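Local coordinates for protein ORF99 (Acidianus Filamentous Virus 1, PDB 3DF6) that is of unknown function but withstands heat and acid, and may act as an anti-CRISPR protein of its archaeal virus, at residues 14-25 with 68-76. The protein carries 2 engineered substitutions. Sequence-based numbering, arbitrary orientation.
Sequences VDLFLEDRIKEF and NAMKKLFVE. Engineered in segment 68-76: Met-70 (natural residue Ile). With CA (calcium ion), chain J; CA (calcium ion), chain H.
Lys-71, reaching up from strand 69-80, puts its ammonium group into the turn that ends helix 3-18, where NZ forms a salt bridge with OD1 of Asp-20 at 2.7 Å. The nitrogen comes from the anti side of the carboxylate and lies 28° out of its plane. The same NZ makes a weak hydrogen bond to Phe-17 O, stands 3.0 Å from Lys-23 O, and is also bonded to Asn-94 OD1 of strand 84-96. Asp-20 itself sits at positive phi in a Schellman motif, closed by bonds from Asp-20 N to Phe-17 O and from Arg-21 N to Leu-16 O. Lys-23 NZ donates a hydrogen bond to Asp-20 O (2.6 Å), nearly in line with the carbonyl, and adds a long ion pair to OD2.

The aliphatic part of Lys-71 is used as well. A bend at chi2 (-83°) carries CD over one face of the Phe-17 ring in a CH-pi contact, 3.7 Å from the centroid and displaced toward the rim. Leu-18 packs beside the root of that chain, CD2 against CB. Two residues along the strand, Leu-73 packs its methyls against the helix and Phe-25: its CD2 lies 4.0 Å from Val-14 CG1, while CD1 meets Phe-25 CZ at 3.8 Å and more loosely the Phe-17 ring. Helix segment 14-18 runs along strand 69-76 in nearly the opposite direction (159°), over the five-stranded antiparallel sheet. Beyond the turn, Ile-22, Glu-24 and Phe-25 pair in an antiparallel ladder with a strand of the second subunit, so the sheet runs on across the interface.

The buried ammonium is thus met by the Asp-20 carboxylate, the Asn-94 side-chain oxygen and, weakly, the Phe-17 carbonyl, surroundings that probably favour its charged form, and one side chain ties the helix terminus to the sheet through both polar and apolar contacts.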
ATOM      1  N   VAL C  14       3.738   0.322   7.156  1.00 13.05           N
ATOM      2  CA  VAL C  14       5.171   0.022   7.229  1.00 13.64           C
ATOM      3  C   VAL C  14       5.424  -1.072   8.283  1.00 14.30           C
ATOM      4  O   VAL C  14       6.151  -2.043   8.021  1.00 13.60           O
ATOM      5  CB  VAL C  14       6.034   1.327   7.442  1.00 13.92           C
ATOM      6  CG1 VAL C  14       7.499   1.009   7.754  1.00 14.52           C
ATOM      7  CG2 VAL C  14       5.944   2.210   6.220  1.00 12.47           C
ATOM      8  N   ASP C  15       4.787  -0.936   9.451  1.00 13.95           N
ATOM      9  CA  ASP C  15       4.865  -1.980  10.465  1.00 14.89           C
ATOM     10  C   ASP C  15       4.453  -3.367   9.941  1.00 13.95           C
ATOM     11  O   ASP C  15       5.142  -4.352  10.201  1.00 13.20           O
ATOM     12  CB  ASP C  15       4.013  -1.614  11.679  1.00 15.01           C
ATOM     13  CG  ASP C  15       4.627  -0.498  12.484  1.00 18.85           C
ATOM     14  OD1 ASP C  15       5.850  -0.276  12.345  1.00 20.87           O
ATOM     15  OD2 ASP C  15       3.890   0.160  13.249  1.00 24.71           O
ATOM     16  N   LEU C  16       3.342  -3.422   9.207  1.00 12.69           N
ATOM     17  CA  LEU C  16       2.801  -4.681   8.691  1.00 12.49           C
ATOM     18  C   LEU C  16       3.721  -5.267   7.614  1.00 12.02           C
ATOM     19  O   LEU C  16       3.854  -6.494   7.469  1.00 10.89           O
ATOM     20  CB  LEU C  16       1.405  -4.452   8.100  1.00 12.28           C
ATOM     21  CG  LEU C  16       0.263  -4.281   9.096  1.00 13.35           C
ATOM     22  CD1 LEU C  16      -0.942  -3.685   8.359  1.00 14.85           C
ATOM     23  CD2 LEU C  16      -0.111  -5.611   9.752  1.00 15.23           C
ATOM     24  N   PHE C  17       4.332  -4.374   6.855  1.00 11.80           N
ATOM     25  CA  PHE C  17       5.340  -4.740   5.880  1.00 13.48           C
ATOM     26  C   PHE C  17       6.554  -5.359   6.573  1.00 13.96           C
ATOM     27  O   PHE C  17       7.008  -6.444   6.178  1.00 13.70           O
ATOM     28  CB  PHE C  17       5.729  -3.526   5.003  1.00 13.66           C
ATOM     29  CG  PHE C  17       7.022  -3.714   4.250  1.00 14.05           C
ATOM     30  CD1 PHE C  17       7.106  -4.635   3.203  1.00 11.52           C
ATOM     31  CD2 PHE C  17       8.159  -2.993   4.613  1.00 12.70           C
ATOM     32  CE1 PHE C  17       8.304  -4.841   2.509  1.00 12.53           C
ATOM     33  CE2 PHE C  17       9.375  -3.176   3.920  1.00 12.89           C
ATOM     34  CZ  PHE C  17       9.451  -4.112   2.877  1.00 12.21           C
ATOM     35  N   LEU C  18       7.062  -4.704   7.623  1.00 14.29           N
ATOM     36  CA  LEU C  18       8.167  -5.272   8.388  1.00 15.19           C
ATOM     37  C   LEU C  18       7.836  -6.640   9.051  1.00 15.90           C
ATOM     38  O   LEU C  18       8.717  -7.523   9.121  1.00 16.12           O
ATOM     39  CB  LEU C  18       8.776  -4.240   9.382  1.00 15.63           C
ATOM     40  CG  LEU C  18       9.259  -2.910   8.745  1.00 15.23           C
ATOM     41  CD1 LEU C  18       9.638  -1.869   9.831  1.00 13.59           C
ATOM     42  CD2 LEU C  18      10.402  -3.100   7.740  1.00 14.71           C
ATOM     43  N   GLU C  19       6.585  -6.816   9.497  1.00 15.51           N
ATOM     44  CA  GLU C  19       6.054  -8.111   9.991  1.00 16.48           C
ATOM     45  C   GLU C  19       5.909  -9.192   8.919  1.00 16.00           C
ATOM     46  O   GLU C  19       5.710 -10.376   9.243  1.00 16.21           O
ATOM     47  CB  GLU C  19       4.667  -7.910  10.592  1.00 16.71           C
ATOM     48  CG  GLU C  19       4.664  -7.232  11.917  1.00 22.23           C
ATOM     49  CD  GLU C  19       3.266  -7.039  12.481  1.00 27.09           C
ATOM     50  OE1 GLU C  19       2.299  -7.678  11.996  1.00 29.96           O
ATOM     51  OE2 GLU C  19       3.150  -6.235  13.429  1.00 31.94           O
ATOM     52  N   ASP C  20       5.988  -8.771   7.650  1.00 15.24           N
ATOM     53  CA  ASP C  20       5.765  -9.611   6.489  1.00 14.97           C
ATOM     54  C   ASP C  20       4.320 -10.084   6.320  1.00 15.24           C
ATOM     55  O   ASP C  20       4.067 -11.090   5.671  1.00 15.51           O
ATOM     56  CB  ASP C  20       6.727 -10.808   6.455  1.00 15.60           C
ATOM     57  CG  ASP C  20       6.929 -11.333   5.057  1.00 15.95           C
ATOM     58  OD1 ASP C  20       7.005 -10.518   4.108  1.00 14.99           O
ATOM     59  OD2 ASP C  20       7.004 -12.564   4.908  1.00 17.69           O
ATOM     60  N   ARG C  21       3.376  -9.360   6.906  1.00 15.06           N
ATOM     61  CA  ARG C  21       1.961  -9.533   6.602  1.00 15.13           C
ATOM     62  C   ARG C  21       1.686  -8.856   5.255  1.00 14.59           C
ATOM     63  O   ARG C  21       1.031  -9.442   4.358  1.00 14.72           O
ATOM     64  CB  ARG C  21       1.105  -8.970   7.738  1.00 15.80           C
ATOM     65  CG  ARG C  21       1.440  -9.605   9.082  1.00 18.96           C
ATOM     66  CD  ARG C  21       0.256  -9.611  10.046  1.00 22.64           C
ATOM     67  NE  ARG C  21      -0.841 -10.452   9.579  1.00 24.72           N
ATOM     68  CZ  ARG C  21      -1.843 -10.860  10.354  1.00 24.78           C
ATOM     69  NH1 ARG C  21      -1.875 -10.511  11.635  1.00 25.65           N
ATOM     70  NH2 ARG C  21      -2.809 -11.614   9.853  1.00 22.00           N
ATOM     71  N   ILE C  22       2.206  -7.632   5.106  1.00 13.04           N
ATOM     72  CA  ILE C  22       2.324  -7.039   3.774  1.00 12.53           C
ATOM     73  C   ILE C  22       3.693  -7.497   3.275  1.00 13.11           C
ATOM     74  O   ILE C  22       4.714  -7.173   3.874  1.00 13.56           O
ATOM     75  CB  ILE C  22       2.176  -5.517   3.774  1.00 12.71           C
ATOM     76  CG1 ILE C  22       0.741  -5.106   4.189  1.00 13.20           C
ATOM     77  CG2 ILE C  22       2.482  -4.937   2.384  1.00 10.75           C
ATOM     78  CD1 ILE C  22       0.634  -3.608   4.601  1.00 13.06           C
ATOM     79  N   LYS C  23       3.706  -8.316   2.223  1.00 13.27           N
ATOM     80  CA  LYS C  23       4.957  -8.869   1.720  1.00 13.10           C
ATOM     81  C   LYS C  23       5.800  -7.762   1.066  1.00 13.61           C
ATOM     82  O   LYS C  23       6.996  -7.646   1.351  1.00 13.29           O
ATOM     83  CB  LYS C  23       4.689  -9.963   0.687  1.00 13.14           C
ATOM     84  CG  LYS C  23       3.679 -11.050   1.107  1.00 13.46           C
ATOM     85  CD  LYS C  23       4.047 -11.708   2.406  1.00 14.19           C
ATOM     86  CE  LYS C  23       2.892 -12.599   2.916  1.00 15.21           C
ATOM     87  NZ  LYS C  23       3.192 -13.118   4.265  1.00 15.54           N
ATOM     88  N   GLU C  24       5.170  -7.004   0.157  1.00 12.78           N
ATOM     89  CA  GLU C  24       5.786  -5.851  -0.530  1.00 13.55           C
ATOM     90  C   GLU C  24       4.684  -4.849  -0.851  1.00 13.50           C
ATOM     91  O   GLU C  24       3.505  -5.218  -0.897  1.00 13.28           O
ATOM     92  CB  GLU C  24       6.446  -6.290  -1.856  1.00 13.71           C
ATOM     93  CG  GLU C  24       7.615  -7.263  -1.655  1.00 14.59           C
ATOM     94  CD  GLU C  24       8.434  -7.417  -2.909  1.00 16.93           C
ATOM     95  OE1 GLU C  24       7.816  -7.562  -3.987  1.00 18.87           O
ATOM     96  OE2 GLU C  24       9.692  -7.378  -2.820  1.00 13.73           O
ATOM     97  N   PHE C  25       5.041  -3.600  -1.106  1.00 12.96           N
ATOM     98  CA  PHE C  25       4.003  -2.602  -1.412  1.00 13.77           C
ATOM     99  C   PHE C  25       4.659  -1.378  -2.013  1.00 14.56           C
ATOM    100  O   PHE C  25       5.885  -1.218  -1.942  1.00 14.76           O
ATOM    101  CB  PHE C  25       3.201  -2.202  -0.145  1.00 13.05           C
ATOM    102  CG  PHE C  25       3.957  -1.260   0.781  1.00 14.46           C
ATOM    103  CD1 PHE C  25       3.793   0.122   0.673  1.00 15.34           C
ATOM    104  CD2 PHE C  25       4.872  -1.756   1.706  1.00 12.44           C
ATOM    105  CE1 PHE C  25       4.526   0.997   1.510  1.00 13.56           C
ATOM    106  CE2 PHE C  25       5.615  -0.880   2.542  1.00 12.64           C
ATOM    107  CZ  PHE C  25       5.428   0.482   2.438  1.00 13.82           C
ATOM    108  N   ASN C  68      18.302 -14.876   6.127  1.00 22.57           N
ATOM    109  CA  ASN C  68      18.784 -14.306   4.860  1.00 20.38           C
ATOM    110  C   ASN C  68      17.849 -13.220   4.313  1.00 19.93           C
ATOM    111  O   ASN C  68      18.108 -12.619   3.281  1.00 20.61           O
ATOM    112  CB  ASN C  68      18.990 -15.378   3.780  1.00 19.53           C
ATOM    113  CG  ASN C  68      20.092 -16.354   4.111  1.00 17.86           C
ATOM    114  OD1 ASN C  68      19.830 -17.537   4.246  1.00 15.47           O
ATOM    115  ND2 ASN C  68      21.325 -15.871   4.219  1.00 17.52           N
ATOM    116  N   ALA C  69      16.768 -12.949   5.014  1.00 18.95           N
ATOM    117  CA  ALA C  69      15.762 -12.036   4.511  1.00 18.55           C
ATOM    118  C   ALA C  69      16.062 -10.634   5.016  1.00 18.62           C
ATOM    119  O   ALA C  69      16.431 -10.436   6.170  1.00 17.67           O
ATOM    120  CB  ALA C  69      14.387 -12.486   4.939  1.00 18.21           C
HETATM  121  N   MSE C  70      15.934  -9.675   4.121  1.00 18.60           N
HETATM  122  CA  MSE C  70      16.042  -8.276   4.454  1.00 20.96           C
HETATM  123  C   MSE C  70      14.803  -7.541   3.946  0.70 17.99           C
HETATM  124  O   MSE C  70      14.289  -7.847   2.881  1.00 18.02           O
HETATM  125  CB  MSE C  70      17.308  -7.722   3.818  0.70 20.09           C
HETATM  126  CG  MSE C  70      17.228  -6.288   3.512  0.70 24.92           C
HETATM  127 SE   MSE C  70      18.977  -5.623   3.264  0.70 37.22          SE
HETATM  128  CE  MSE C  70      19.111  -5.682   1.344  0.70 35.22           C
ATOM    129  N   LYS C  71      14.304  -6.596   4.727  1.00 16.56           N
ATOM    130  CA  LYS C  71      13.208  -5.734   4.288  1.00 15.85           C
ATOM    131  C   LYS C  71      13.819  -4.398   3.926  1.00 15.94           C
ATOM    132  O   LYS C  71      14.648  -3.874   4.684  1.00 14.60           O
ATOM    133  CB  LYS C  71      12.158  -5.539   5.392  1.00 16.11           C
ATOM    134  CG  LYS C  71      11.257  -6.735   5.746  1.00 15.67           C
ATOM    135  CD  LYS C  71      10.083  -6.853   4.799  1.00 16.32           C
ATOM    136  CE  LYS C  71       9.240  -8.110   5.067  1.00 14.39           C
ATOM    137  NZ  LYS C  71       8.173  -8.132   4.031  1.00 12.86           N
ATOM    138  N   LYS C  72      13.449  -3.863   2.764  1.00 15.25           N
ATOM    139  CA  LYS C  72      13.926  -2.540   2.357  1.00 17.24           C
ATOM    140  C   LYS C  72      12.762  -1.591   2.147  1.00 16.63           C
ATOM    141  O   LYS C  72      11.762  -1.942   1.501  1.00 15.56           O
ATOM    142  CB  LYS C  72      14.760  -2.597   1.084  1.00 17.57           C
ATOM    143  CG  LYS C  72      16.098  -3.379   1.243  1.00 21.19           C
ATOM    144  CD  LYS C  72      16.885  -3.280  -0.084  1.00 22.70           C
ATOM    145  CE  LYS C  72      18.256  -3.917   0.011  1.00 28.12           C
ATOM    146  NZ  LYS C  72      18.934  -4.139  -1.344  1.00 32.64           N
ATOM    147  N   LEU C  73      12.917  -0.393   2.697  1.00 15.81           N
ATOM    148  CA  LEU C  73      11.910   0.660   2.621  1.00 15.84           C
ATOM    149  C   LEU C  73      12.470   1.884   1.904  1.00 15.81           C
ATOM    150  O   LEU C  73      13.496   2.434   2.298  1.00 15.83           O
ATOM    151  CB  LEU C  73      11.472   1.054   4.041  1.00 15.27           C
ATOM    152  CG  LEU C  73      10.277   2.010   4.110  1.00 16.91           C
ATOM    153  CD1 LEU C  73       8.959   1.211   3.787  1.00 16.96           C
ATOM    154  CD2 LEU C  73      10.214   2.724   5.445  1.00 15.79           C
ATOM    155  N   PHE C  74      11.805   2.306   0.834  1.00 15.90           N
ATOM    156  CA  PHE C  74      12.203   3.505   0.115  1.00 15.57           C
ATOM    157  C   PHE C  74      11.176   4.597   0.393  1.00 15.58           C
ATOM    158  O   PHE C  74       9.983   4.384   0.179  1.00 14.83           O
ATOM    159  CB  PHE C  74      12.243   3.226  -1.389  1.00 15.63           C
ATOM    160  CG  PHE C  74      13.238   2.193  -1.783  1.00 16.56           C
ATOM    161  CD1 PHE C  74      14.500   2.575  -2.219  1.00 15.89           C
ATOM    162  CD2 PHE C  74      12.918   0.826  -1.729  1.00 18.17           C
ATOM    163  CE1 PHE C  74      15.446   1.625  -2.601  1.00 18.69           C
ATOM    164  CE2 PHE C  74      13.862  -0.145  -2.096  1.00 19.97           C
ATOM    165  CZ  PHE C  74      15.137   0.261  -2.530  1.00 18.89           C
ATOM    166  N   VAL C  75      11.640   5.758   0.858  1.00 15.31           N
ATOM    167  CA  VAL C  75      10.757   6.889   1.149  1.00 15.04           C
ATOM    168  C   VAL C  75      11.224   8.076   0.326  1.00 15.12           C
ATOM    169  O   VAL C  75      12.359   8.524   0.453  1.00 14.55           O
ATOM    170  CB  VAL C  75      10.736   7.281   2.667  1.00 15.52           C
ATOM    171  CG1 VAL C  75       9.739   8.406   2.920  1.00 14.75           C
ATOM    172  CG2 VAL C  75      10.390   6.076   3.542  1.00 15.62           C
ATOM    173  N   GLU C  76      10.354   8.552  -0.550  1.00 14.52           N
ATOM    174  CA  GLU C  76      10.640   9.708  -1.366  1.00 14.12           C
ATOM    175  C   GLU C  76       9.980  10.933  -0.730  1.00 13.73           C
ATOM    176  O   GLU C  76       8.772  10.924  -0.476  1.00 12.13           O
ATOM    177  CB  GLU C  76      10.079   9.483  -2.772  1.00 14.59           C
ATOM    178  CG  GLU C  76      10.494  10.529  -3.798  1.00 14.32           C
ATOM    179  CD  GLU C  76       9.656  10.451  -5.086  1.00 16.69           C
ATOM    180  OE1 GLU C  76       8.727   9.634  -5.138  1.00 18.31           O
ATOM    181  OE2 GLU C  76       9.930  11.208  -6.039  1.00 17.54           O
TER
HETATM  182 CA    CA J 102       7.443   1.287  12.843  1.00 37.53          CA
HETATM  183 CA    CA H 100      20.971 -19.314   5.325  1.00 21.34          CA
HETATM  184  O   HOH W   1      23.139 -18.282   6.077  1.00 37.00           O
HETATM  185  O   HOH W   2      22.238 -21.234   5.770  1.00 28.45           O
HETATM  186  O   HOH W   3      20.279 -19.077   7.842  1.00 30.09           O
HETATM  187  O   HOH W   4      18.770 -19.861   5.171  1.00 32.04           O
HETATM  188  O   HOH W   5       6.478   2.292  10.834  1.00 28.03           O